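Local coordinates for peptidoglycan-recognition protein LB (Drosophila melanogaster, PDB 7NT0) that hydrolyses bacterial peptidoglycan as a zinc-dependent N-acetylmuramoyl-L-alanine amidase of innate immunity, probably as a scavenger that turns active peptidoglycan into inactive fragments, at residues 40-45 with 108-113. The protein carries 1 engineered substitution. Residues are numbered along the deposited sequence; the frame is centred on the assembly and turned at random.
Sequences YVIIHH and DKSVGI. With ZN (zinc ion), chain C; MLD (glcnac(beta1-4)-murnac(1,6-anhydro)-L-ala-gamma-D-glu-meso-a2pm-D-ala), chain D.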
ATOM      1  N   TYR A  40      -9.919  -6.960  -5.088  1.00 16.20           N
ATOM      2  CA  TYR A  40      -8.611  -6.615  -5.701  1.00 16.89           C
ATOM      3  C   TYR A  40      -7.599  -6.262  -4.607  1.00 14.51           C
ATOM      4  O   TYR A  40      -7.964  -5.683  -3.594  1.00 16.71           O
ATOM      5  CB  TYR A  40      -8.710  -5.447  -6.680  1.00 17.95           C
ATOM      6  CG  TYR A  40      -9.524  -5.772  -7.895  1.00 20.28           C
ATOM      7  CD1 TYR A  40     -10.863  -5.436  -7.949  1.00 20.97           C
ATOM      8  CD2 TYR A  40      -8.978  -6.514  -8.919  1.00 21.40           C
ATOM      9  CE1 TYR A  40     -11.642  -5.766  -9.045  1.00 23.98           C
ATOM     10  CE2 TYR A  40      -9.743  -6.846 -10.025  1.00 24.68           C
ATOM     11  CZ  TYR A  40     -11.072  -6.479 -10.078  1.00 26.74           C
ATOM     12  OH  TYR A  40     -11.826  -6.798 -11.171  1.00 28.91           O
ATOM     13  N   VAL A  41      -6.375  -6.690  -4.844  1.00 15.67           N
ATOM     14  CA  VAL A  41      -5.187  -6.200  -4.106  1.00 15.42           C
ATOM     15  C   VAL A  41      -4.275  -5.548  -5.146  1.00 16.07           C
ATOM     16  O   VAL A  41      -3.927  -6.183  -6.144  1.00 16.56           O
ATOM     17  CB  VAL A  41      -4.481  -7.345  -3.363  1.00 16.43           C
ATOM     18  CG1 VAL A  41      -3.179  -6.849  -2.738  1.00 16.02           C
ATOM     19  CG2 VAL A  41      -5.404  -7.973  -2.340  1.00 16.01           C
ATOM     20  N   ILE A  42      -3.919  -4.294  -4.909  1.00 14.52           N
ATOM     21  CA  ILE A  42      -3.139  -3.477  -5.859  1.00 13.57           C
ATOM     22  C   ILE A  42      -1.827  -3.110  -5.171  1.00 13.38           C
ATOM     23  O   ILE A  42      -1.836  -2.510  -4.094  1.00 13.20           O
ATOM     24  CB  ILE A  42      -3.933  -2.268  -6.360  1.00 16.47           C
ATOM     25  CG1 ILE A  42      -5.208  -2.774  -7.061  1.00 20.33           C
ATOM     26  CG2 ILE A  42      -3.048  -1.437  -7.291  1.00 16.32           C
ATOM     27  CD1 ILE A  42      -6.005  -1.730  -7.688  1.00 23.22           C
ATOM     28  N   ILE A  43      -0.732  -3.512  -5.759  1.00 12.26           N
ATOM     29  CA  ILE A  43       0.619  -3.262  -5.230  1.00 12.10           C
ATOM     30  C   ILE A  43       1.189  -1.994  -5.861  1.00 12.89           C
ATOM     31  O   ILE A  43       1.108  -1.785  -7.108  1.00 14.18           O
ATOM     32  CB  ILE A  43       1.514  -4.474  -5.484  1.00 12.68           C
ATOM     33  CG1 ILE A  43       0.905  -5.753  -4.907  1.00 13.32           C
ATOM     34  CG2 ILE A  43       2.925  -4.235  -4.971  1.00 12.65           C
ATOM     35  CD1 ILE A  43       0.635  -5.703  -3.397  1.00 14.42           C
ATOM     36  N   HIS A  44       1.812  -1.196  -5.008  1.00 12.39           N
ATOM     37  CA  HIS A  44       2.478   0.057  -5.365  1.00 12.42           C
ATOM     38  C   HIS A  44       3.895   0.018  -4.825  1.00 11.09           C
ATOM     39  O   HIS A  44       4.136  -0.678  -3.820  1.00 12.42           O
ATOM     40  CB  HIS A  44       1.719   1.235  -4.726  1.00 11.86           C
ATOM     41  CG  HIS A  44       0.296   1.373  -5.128  1.00 11.97           C
ATOM     42  ND1 HIS A  44      -0.124   2.183  -6.166  1.00 12.38           N
ATOM     43  CD2 HIS A  44      -0.828   0.807  -4.620  1.00 12.40           C
ATOM     44  CE1 HIS A  44      -1.454   2.126  -6.256  1.00 12.78           C
ATOM     45  NE2 HIS A  44      -1.907   1.275  -5.322  1.00 12.38           N
ATOM     46  N   HIS A  45       4.750   0.909  -5.353  1.00 12.12           N
ATOM     47  CA  HIS A  45       5.967   1.365  -4.659  1.00 11.12           C
ATOM     48  C   HIS A  45       5.827   2.855  -4.393  1.00 12.38           C
ATOM     49  O   HIS A  45       4.999   3.492  -5.016  1.00 14.24           O
ATOM     50  CB  HIS A  45       7.250   1.001  -5.391  1.00 11.82           C
ATOM     51  CG  HIS A  45       7.549   1.856  -6.590  1.00 12.24           C
ATOM     52  ND1 HIS A  45       8.827   1.914  -7.123  1.00 13.14           N
ATOM     53  CD2 HIS A  45       6.767   2.564  -7.422  1.00 12.85           C
ATOM     54  CE1 HIS A  45       8.803   2.696  -8.199  1.00 11.85           C
ATOM     55  NE2 HIS A  45       7.573   3.105  -8.403  1.00 12.83           N
ATOM     56  N   ASP A 108     -12.689   1.717  -4.323  1.00 19.11           N
ATOM     57  CA  ASP A 108     -13.806   1.272  -3.461  1.00 21.95           C
ATOM     58  C   ASP A 108     -13.879  -0.249  -3.509  1.00 22.56           C
ATOM     59  O   ASP A 108     -14.925  -0.798  -3.100  1.00 22.00           O
ATOM     60  CB  ASP A 108     -15.118   1.960  -3.881  1.00 24.48           C
ATOM     61  CG  ASP A 108     -15.553   1.610  -5.300  1.00 27.48           C
ATOM     62  OD1 ASP A 108     -14.818   0.861  -5.983  1.00 27.44           O
ATOM     63  OD2 ASP A 108     -16.621   2.107  -5.735  1.00 31.92           O
ATOM     64  N   LYS A 109     -12.835  -0.928  -3.976  1.00 19.27           N
ATOM     65  CA  LYS A 109     -12.935  -2.393  -4.179  1.00 20.27           C
ATOM     66  C   LYS A 109     -11.553  -3.032  -4.083  1.00 19.06           C
ATOM     67  O   LYS A 109     -11.360  -4.155  -4.605  1.00 18.07           O
ATOM     68  CB  LYS A 109     -13.639  -2.680  -5.515  1.00 20.57           C
ATOM     69  CG  LYS A 109     -12.973  -2.076  -6.750  1.00 21.87           C
ATOM     70  CD  LYS A 109     -13.622  -2.458  -8.089  1.00 27.00           C
ATOM     71  CE  LYS A 109     -15.000  -1.861  -8.301  1.00 25.73           C
ATOM     72  NZ  LYS A 109     -14.974  -0.377  -8.341  1.00 25.66           N
ATOM     73  N   SER A 110     -10.631  -2.410  -3.345  1.00 16.42           N
ATOM     74  CA  SER A 110      -9.253  -2.956  -3.294  1.00 16.94           C
ATOM     75  C   SER A 110      -8.612  -2.639  -1.953  1.00 15.00           C
ATOM     76  O   SER A 110      -9.087  -1.769  -1.176  1.00 14.75           O
ATOM     77  CB  SER A 110      -8.398  -2.418  -4.432  1.00 19.79           C
ATOM     78  OG  SER A 110      -8.139  -1.037  -4.257  1.00 19.36           O
ATOM     79  N   VAL A 111      -7.558  -3.387  -1.703  1.00 14.98           N
ATOM     80  CA  VAL A 111      -6.540  -3.068  -0.700  1.00 16.61           C
ATOM     81  C   VAL A 111      -5.337  -2.573  -1.495  1.00 15.81           C
ATOM     82  O   VAL A 111      -4.782  -3.350  -2.281  1.00 16.42           O
ATOM     83  CB  VAL A 111      -6.192  -4.304   0.147  1.00 16.71           C
ATOM     84  CG1 VAL A 111      -5.229  -3.964   1.277  1.00 16.93           C
ATOM     85  CG2 VAL A 111      -7.445  -4.917   0.730  1.00 18.77           C
ATOM     86  N   GLY A 112      -4.941  -1.316  -1.274  1.00 13.38           N
ATOM     87  CA  GLY A 112      -3.772  -0.722  -1.912  1.00 12.78           C
ATOM     88  C   GLY A 112      -2.613  -0.824  -0.972  1.00 13.33           C
ATOM     89  O   GLY A 112      -2.682  -0.193   0.086  1.00 13.61           O
ATOM     90  N   ILE A 113      -1.596  -1.580  -1.361  1.00 12.80           N
ATOM     91  CA  ILE A 113      -0.414  -1.785  -0.490  1.00 13.88           C
ATOM     92  C   ILE A 113       0.797  -1.114  -1.119  1.00 12.68           C
ATOM     93  O   ILE A 113       1.124  -1.438  -2.239  1.00 13.65           O
ATOM     94  CB  ILE A 113      -0.175  -3.290  -0.309  1.00 13.24           C
ATOM     95  CG1 ILE A 113      -1.433  -3.990   0.211  1.00 13.96           C
ATOM     96  CG2 ILE A 113       1.006  -3.509   0.587  1.00 13.38           C
ATOM     97  CD1 ILE A 113      -1.329  -5.462   0.194  1.00 14.64           C
TER
HETATM   98 ZN    ZN C 301       1.047   3.229  -7.529  1.00 14.49          ZN
HETATM   99  CAI MLD D 302       2.672   5.710  -6.068  1.00 12.47           C
HETATM  100  CAL MLD D 302       1.215   5.790  -6.273  1.00 16.29           C
HETATM  101  OAM MLD D 302       0.704   5.106  -7.137  1.00 16.70           O
HETATM  102  N   MLD D 302       0.585   6.700  -5.525  1.00 16.98           N
HETATM  103  CA  MLD D 302      -0.854   6.815  -5.530  1.00 16.58           C
HETATM  104  CB  MLD D 302      -1.342   7.342  -4.187  1.00 17.21           C
HETATM  105  C   MLD D 302      -1.396   7.696  -6.656  1.00 16.30           C
HETATM  106  O   MLD D 302      -0.957   8.824  -6.835  1.00 18.72           O
HETATM  107  NAN MLD D 302      -2.363   7.166  -7.385  1.00 18.48           N
HETATM  108  CAO MLD D 302      -3.318   7.975  -8.104  1.00 23.33           C
HETATM  109  CAP MLD D 302      -3.391   7.595  -9.605  1.00 28.70           C
HETATM  110  OBA MLD D 302      -3.378   8.516 -10.394  1.00 36.09           O
HETATM  111  OAQ MLD D 302      -3.378   6.389  -9.953  1.00 28.49           O
HETATM  112  CBB MLD D 302      -4.613   7.897  -7.322  1.00 25.05           C
HETATM  113  CBC MLD D 302      -5.502   9.057  -7.576  1.00 26.93           C
HETATM  114  CBD MLD D 302      -6.807   8.773  -6.893  1.00 24.39           C
HETATM  115  OBE MLD D 302      -7.273   7.631  -6.778  1.00 20.30           O
HETATM  116  NBF MLD D 302      -7.420   9.866  -6.442  1.00 23.41           N
HETATM  117  CBG MLD D 302      -8.751   9.777  -5.902  1.00 23.08           C
HETATM  118  CBH MLD D 302      -9.780   9.424  -7.001  1.00 26.20           C
HETATM  119  OBI MLD D 302      -9.546   9.750  -8.156  1.00 28.12           O
HETATM  120  NBJ MLD D 302     -10.854   8.677  -6.683  1.00 28.91           N
HETATM  121  CBK MLD D 302     -11.892   8.283  -7.653  1.00 35.75           C
HETATM  122  CBL MLD D 302     -13.273   8.662  -7.130  1.00 32.81           C
HETATM  123  CBM MLD D 302     -11.968   6.774  -7.995  1.00 38.96           C
HETATM  124  OBO MLD D 302     -11.852   5.953  -7.069  1.00 53.67           O
HETATM  125  OBN MLD D 302     -12.221   6.460  -9.162  1.00 39.30           O
HETATM  126  CBP MLD D 302      -8.956  11.113  -5.193  1.00 26.68           C
HETATM  127  CBQ MLD D 302      -9.763  10.933  -3.948  1.00 24.04           C
HETATM  128  CBR MLD D 302      -9.877  12.145  -3.049  1.00 24.41           C
HETATM  129  CBS MLD D 302     -10.723  11.874  -1.812  1.00 22.55           C
HETATM  130  CBT MLD D 302     -10.019  10.855  -0.888  1.00 21.77           C
HETATM  131  OBV MLD D 302      -8.934  11.188  -0.366  1.00 20.12           O
HETATM  132  OBU MLD D 302     -10.623   9.800  -0.676  1.00 22.26           O
HETATM  133  NBW MLD D 302     -12.045  11.331  -2.238  1.00 22.52           N
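Two parallel central strands of the amidase sheet meet here, Y40 pairing with S110 and I43 with I113, and the first delivers zinc ligand H44. I42 is held through both its backbone N and its backbone O: its N reaches V111 O at 2.9 Å, nearly straight at 171°, and its O receives I113 N at 2.9 Å. H44 N is hydrogen-bonded to I113 O, which also lies in the plane of the imidazole at its edge. G112 CA comes to the edge of the ring, 4.3 Å from H44 CD2, and a side chain at G112 would press against H44 NE2. With CG anti to the carbonyl carbon (chi1 -60°), ND1 binds zinc at 2.1 Å while NE2 is hydrogen-bonded to H102 ND1, which probably fixes the ring's rotation. On the face carrying V41, I43 and I113, branched apolar side chains suit packing against helix 126-142, V41 CG1 meeting I113 CD1 at 3.7 Å. At the N-terminal ends of the two strands the K109 chain runs beside the Y40 ring, K109 CD 4.0 Å from Y40 CE1, and its NZ bridges to D108 OD1. Shortening K109 to an alanine here would probably uncover the CD1-CE1 side of the Y40 ring and leave the D108 carboxylate without its mate. H154, C162 and MLD OAM complete the zinc site, characteristic of amidase-2 (PGRP) enzymes.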